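Local coordinates for putative branched-chain amino acid transport system substrate-binding protein (Rhodopseudomonas palustris, PDB 3TX6) that probably captures lignin-derived aromatic acids in the periplasm for an ABC transporter, and binds 3-(4-hydroxy-phenyl)pyruvic acid here, at residues 252-255 with 259-262; 349-352 with 357-360. All blocks are in the same frame, centred on the assembly; numbering follows the deposited sequence.

Both contacts belong to the fold of a periplasmic binding protein, and neither reaches the bound 3-(4-hydroxy-phenyl)pyruvic acid: the ligand is about 14 Å from the side chain of Thr260 in interaction 1 and about 12 Å from that of Leu351 in interaction 2. Interaction 1 shapes the surface loop that leads from strand 242-245 into helix 261-275. Interaction 2 is the hairpin of strands 349-354 and 357-360, whose first strand runs antiparallel beside strand 242-245. Strand 242-245 is therefore common ground, and the two contacts, with centres about 15 Å apart, meet directly where Met360 CE packs against Gly253 C at 4.0 Å.

Interaction 1: residues 252-255 with 259-262; sequences EGQD and LTKK
Glu252 reaches Lys261 through a water, which donates to the backbone O of Glu252 and accepts from Lys261 NZ; the Glu252 carboxylate makes a salt bridge with Arg280. Gln254 carries most of the part played by 252-255, gripped at two levels. Its backbone O receives Lys261 NZ at 3.0 Å, the donor tilted 32° from the carbonyl plane. Its extended side chain meets Thr260 at about a right angle, and Thr260 OG1 donates to Gln254 OE1 over 2.7 Å from above the amide plane, 49° out of it. The other amide branch, Gln254 NE2, gives a hydrogen to a second water that in turn donates to Thr260 O, so one end of the amide is tied to Thr260 directly and the other through water. At Asp255 the backbone O lies 3.4 Å from Lys261 CD, against the aliphatic chain. With CG anti to the backbone N (chi1 -173°) and every later torsion extended, Lys261 runs alongside the loop and carries its ammonium group to Gln254 O and to a salt bridge with Asp256. The result is a surface loop, closed by one side-chain-to-backbone bond and one between side chains, at the entry to helix 261-275 of the periplasmic binding protein fold.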
ATOM      1  N   GLU A 252      13.681   0.851  13.800  1.00 22.69           N
ATOM      2  CA  GLU A 252      14.832   1.219  14.618  1.00 22.43           C
ATOM      3  C   GLU A 252      14.816   2.711  14.998  1.00 21.18           C
ATOM      4  O   GLU A 252      15.253   3.089  16.096  1.00 25.93           O
ATOM      5  CB  GLU A 252      16.147   0.886  13.882  1.00 21.61           C
ATOM      6  CG  GLU A 252      16.374  -0.597  13.583  1.00 27.33           C
ATOM      7  CD  GLU A 252      15.774  -1.096  12.283  1.00 24.11           C
ATOM      8  OE1 GLU A 252      14.996  -0.395  11.601  1.00 26.59           O
ATOM      9  OE2 GLU A 252      16.061  -2.245  11.954  1.00 29.58           O
ATOM     10  N   GLY A 253      14.335   3.551  14.085  1.00 23.58           N
ATOM     11  CA  GLY A 253      14.314   5.000  14.267  1.00 23.96           C
ATOM     12  C   GLY A 253      13.122   5.472  15.103  1.00 22.11           C
ATOM     13  O   GLY A 253      13.051   6.639  15.473  1.00 26.77           O
ATOM     14  N   GLN A 254      12.170   4.567  15.378  1.00 22.36           N
ATOM     15  CA  GLN A 254      10.995   4.916  16.160  1.00 23.62           C
ATOM     16  C   GLN A 254      11.336   4.882  17.649  1.00 25.93           C
ATOM     17  O   GLN A 254      12.222   4.142  18.096  1.00 27.84           O
ATOM     18  CB  GLN A 254       9.821   3.967  15.853  1.00 24.88           C
ATOM     19  CG  GLN A 254       9.358   3.999  14.396  1.00 25.15           C
ATOM     20  CD  GLN A 254       8.381   2.883  14.072  1.00 22.18           C
ATOM     21  OE1 GLN A 254       7.631   2.448  14.944  1.00 21.32           O
ATOM     22  NE2 GLN A 254       8.438   2.355  12.847  1.00 23.24           N
ATOM     23  N   ASP A 255      10.585   5.656  18.434  1.00 33.04           N
ATOM     24  CA  ASP A 255      10.667   5.553  19.896  1.00 31.70           C
ATOM     25  C   ASP A 255       9.980   4.261  20.336  1.00 24.10           C
ATOM     26  O   ASP A 255       9.104   3.770  19.630  1.00 27.72           O
ATOM     27  CB  ASP A 255       9.990   6.751  20.530  1.00 33.84           C
ATOM     28  CG  ASP A 255      10.710   8.055  20.231  1.00 48.89           C
ATOM     29  OD1 ASP A 255      11.959   8.063  20.236  1.00 57.10           O
ATOM     30  OD2 ASP A 255      10.031   9.070  19.978  1.00 59.61           O
ATOM     31  N   LEU A 259       3.498   2.471  18.923  1.00 17.79           N
ATOM     32  CA  LEU A 259       2.744   1.210  18.826  1.00 18.55           C
ATOM     33  C   LEU A 259       3.155   0.416  17.583  1.00 17.68           C
ATOM     34  O   LEU A 259       3.024  -0.792  17.543  1.00 18.35           O
ATOM     35  CB  LEU A 259       1.237   1.474  18.793  1.00 17.22           C
ATOM     36  CG  LEU A 259       0.628   1.810  20.158  1.00 15.24           C
ATOM     37  CD1 LEU A 259      -0.774   2.361  20.002  1.00 18.51           C
ATOM     38  CD2 LEU A 259       0.634   0.560  21.036  1.00 21.53           C
ATOM     39  N   THR A 260       3.630   1.114  16.560  1.00 16.21           N
ATOM     40  CA  THR A 260       4.063   0.466  15.316  1.00 17.38           C
ATOM     41  C   THR A 260       5.427  -0.252  15.447  1.00 17.39           C
ATOM     42  O   THR A 260       5.770  -1.109  14.622  1.00 17.24           O
ATOM     43  CB  THR A 260       4.147   1.509  14.165  1.00 16.30           C
ATOM     44  OG1 THR A 260       4.989   2.590  14.545  1.00 17.20           O
ATOM     45  CG2 THR A 260       2.758   2.031  13.774  1.00 16.97           C
ATOM     46  N   LYS A 261       6.210   0.090  16.480  1.00 18.06           N
ATOM     47  CA  LYS A 261       7.605  -0.370  16.541  1.00 16.21           C
ATOM     48  C   LYS A 261       7.734  -1.888  16.692  1.00 18.27           C
ATOM     49  O   LYS A 261       8.465  -2.543  15.896  1.00 18.15           O
ATOM     50  CB  LYS A 261       8.421   0.372  17.631  1.00 19.66           C
ATOM     51  CG  LYS A 261       9.898   0.051  17.629  1.00 20.19           C
ATOM     52  CD  LYS A 261      10.670   0.982  18.544  1.00 21.84           C
ATOM     53  CE  LYS A 261      12.164   0.673  18.546  1.00 22.82           C
ATOM     54  NZ  LYS A 261      12.919   1.604  19.435  1.00 25.04           N
ATOM     55  N   LYS A 262       7.056  -2.439  17.676  1.00 19.53           N
ATOM     56  CA  LYS A 262       7.143  -3.858  17.965  1.00 19.66           C
ATOM     57  C   LYS A 262       6.740  -4.687  16.715  1.00 18.41           C
ATOM     58  O   LYS A 262       7.500  -5.536  16.289  1.00 18.31           O
ATOM     59  CB  LYS A 262       6.336  -4.220  19.257  1.00 20.99           C
ATOM     60  CG  LYS A 262       6.227  -5.699  19.562  1.00 24.47           C
ATOM     61  CD  LYS A 262       5.521  -6.059  20.873  1.00 29.73           C
ATOM     62  CE  LYS A 262       4.035  -5.670  20.859  1.00 38.29           C
ATOM     63  NZ  LYS A 262       3.204  -6.228  21.983  1.00 53.53           N
TER
HETATM   64  O   HOH W   1      15.627   1.324  18.344  1.00 35.47           O
HETATM   65  O   HOH W   2       6.950  -0.227  12.201  1.00 19.45           O

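Interaction 2: residues 349-352 with 357-360; sequences ILLT and KYVM
Thr352 and Val359 form the tight part of this contact, an antiparallel hydrogen-bonded pair. Thr352 N donates to Val359 O at 2.9 Å, almost straight at 173°, and Val359 N returns a bond to Thr352 O at 2.8 Å. Next to them Leu351 and Met360, a selenomethionine, make a non-hydrogen-bonded pair with CA atoms 4.6 Å apart; here CA-H...O contacts join Leu351 CA to Val359 O and Met360 CA to Leu350 O. Side-chain packing is close on the face of Leu351, whose CD1 methyl comes obliquely to the Tyr358 ring, off-centre and 4.3 Å from its centroid, in a CH-pi contact. Thr352 O lies near the plane of the same ring, at its edge. Ile349 CD1 meets Met360 CE at 4.0 Å; the Met360 chain, extended through chi2, bends at chi3 (-66°) to bring that methyl in. The looser side is the opposite face, where Val359 is exposed and Thr352 CG2 approaches its CB only to 4.3 Å. Together the strands form a beta hairpin. Strand 357-360 is outermost in its sheet within the chain, while strand 349-354 pairs on its other edge with strand 242-245, and Thr352 OG1 is hydrogen-bonded to Val241 O, just before that strand. Tyr358 packs on helix 228-234 and bonds through OH to Ser227 O, whereas Leu350 lies against helix 119-130.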
ATOM      1  N   ILE A 349       6.084   8.024   7.630  1.00 19.85           N
ATOM      2  CA  ILE A 349       7.337   8.732   7.834  1.00 23.24           C
ATOM      3  C   ILE A 349       7.767   9.210   6.489  1.00 22.42           C
ATOM      4  O   ILE A 349       7.215   8.803   5.454  1.00 24.56           O
ATOM      5  CB  ILE A 349       8.428   7.847   8.453  1.00 23.48           C
ATOM      6  CG1 ILE A 349       8.810   6.656   7.515  1.00 23.87           C
ATOM      7  CG2 ILE A 349       7.993   7.336   9.819  1.00 27.00           C
ATOM      8  CD1 ILE A 349       9.967   5.835   8.048  1.00 23.13           C
ATOM      9  N   LEU A 350       8.780  10.056   6.482  1.00 26.55           N
ATOM     10  CA  LEU A 350       9.311  10.547   5.246  1.00 21.21           C
ATOM     11  C   LEU A 350      10.734  10.013   5.125  1.00 23.86           C
ATOM     12  O   LEU A 350      11.544  10.086   6.081  1.00 25.72           O
ATOM     13  CB  LEU A 350       9.346  12.072   5.270  1.00 23.04           C
ATOM     14  CG  LEU A 350       9.761  12.776   3.951  1.00 24.77           C
ATOM     15  CD1 LEU A 350       8.825  12.532   2.766  1.00 25.85           C
ATOM     16  CD2 LEU A 350       9.900  14.285   4.182  1.00 30.61           C
ATOM     17  N   LEU A 351      11.020   9.430   3.978  1.00 22.42           N
ATOM     18  CA  LEU A 351      12.365   8.864   3.681  1.00 25.43           C
ATOM     19  C   LEU A 351      13.078   9.660   2.675  1.00 21.44           C
ATOM     20  O   LEU A 351      12.485  10.259   1.746  1.00 25.36           O
ATOM     21  CB  LEU A 351      12.263   7.445   3.117  1.00 24.19           C
ATOM     22  CG  LEU A 351      11.694   6.338   3.994  1.00 21.65           C
ATOM     23  CD1 LEU A 351      11.575   5.034   3.200  1.00 23.79           C
ATOM     24  CD2 LEU A 351      12.564   6.256   5.231  1.00 29.05           C
ATOM     25  N   THR A 352      14.402   9.667   2.814  1.00 26.51           N
ATOM     26  CA  THR A 352      15.232  10.070   1.710  1.00 23.21           C
ATOM     27  C   THR A 352      16.241   8.937   1.432  1.00 25.19           C
ATOM     28  O   THR A 352      16.252   7.929   2.127  1.00 28.49           O
ATOM     29  CB  THR A 352      15.888  11.455   1.990  1.00 23.17           C
ATOM     30  OG1 THR A 352      16.449  11.965   0.796  1.00 24.54           O
ATOM     31  CG2 THR A 352      16.960  11.388   3.111  1.00 30.45           C
ATOM     32  N   LYS A 357      21.115   4.182   0.455  1.00 30.36           N
ATOM     33  CA  LYS A 357      20.248   3.601   1.446  1.00 27.72           C
ATOM     34  C   LYS A 357      19.163   4.604   1.865  1.00 28.64           C
ATOM     35  O   LYS A 357      19.366   5.817   1.854  1.00 28.39           O
ATOM     36  CB  LYS A 357      21.053   3.184   2.700  1.00 30.34           C
ATOM     37  CG  LYS A 357      22.273   2.316   2.418  1.00 40.29           C
ATOM     38  CD  LYS A 357      21.889   0.930   1.946  1.00 40.39           C
ATOM     39  CE  LYS A 357      23.127   0.109   1.578  1.00 47.36           C
ATOM     40  NZ  LYS A 357      24.215   0.158   2.610  1.00 52.64           N
ATOM     41  N   TYR A 358      18.015   4.097   2.244  1.00 28.96           N
ATOM     42  CA  TYR A 358      16.959   4.925   2.825  1.00 29.94           C
ATOM     43  C   TYR A 358      17.362   5.445   4.201  1.00 29.45           C
ATOM     44  O   TYR A 358      17.945   4.679   5.011  1.00 30.40           O
ATOM     45  CB  TYR A 358      15.679   4.100   2.958  1.00 27.87           C
ATOM     46  CG  TYR A 358      15.004   3.800   1.629  1.00 24.24           C
ATOM     47  CD1 TYR A 358      14.555   4.822   0.808  1.00 26.56           C
ATOM     48  CD2 TYR A 358      14.839   2.482   1.179  1.00 26.43           C
ATOM     49  CE1 TYR A 358      13.952   4.552  -0.429  1.00 25.86           C
ATOM     50  CE2 TYR A 358      14.208   2.211  -0.040  1.00 22.98           C
ATOM     51  CZ  TYR A 358      13.760   3.246  -0.836  1.00 26.74           C
ATOM     52  OH  TYR A 358      13.158   2.954  -2.053  1.00 25.79           O
ATOM     53  N   VAL A 359      17.071   6.725   4.470  1.00 26.05           N
ATOM     54  CA  VAL A 359      17.239   7.336   5.803  1.00 27.72           C
ATOM     55  C   VAL A 359      15.953   8.099   6.181  1.00 22.50           C
ATOM     56  O   VAL A 359      15.406   8.756   5.344  1.00 28.01           O
ATOM     57  CB  VAL A 359      18.393   8.386   5.815  1.00 34.40           C
ATOM     58  CG1 VAL A 359      18.757   8.747   7.257  1.00 41.98           C
ATOM     59  CG2 VAL A 359      19.593   7.888   5.037  1.00 45.18           C
HETATM   60  N   MSE A 360      15.497   8.022   7.443  1.00 23.73           N
HETATM   61  CA  MSE A 360      14.292   8.778   7.896  1.00 25.09           C
HETATM   62  C   MSE A 360      14.674  10.248   7.983  1.00 26.62           C
HETATM   63  O   MSE A 360      15.712  10.613   8.550  1.00 31.87           O
HETATM   64  CB  MSE A 360      13.700   8.265   9.218  1.00 33.66           C
HETATM   65  CG  MSE A 360      12.308   8.831   9.534  1.00 35.48           C
HETATM   66 SE   MSE A 360      11.938   8.535  11.421  0.80 73.24          SE
HETATM   67  CE  MSE A 360      11.846   6.550  11.470  1.00 41.64           C
TER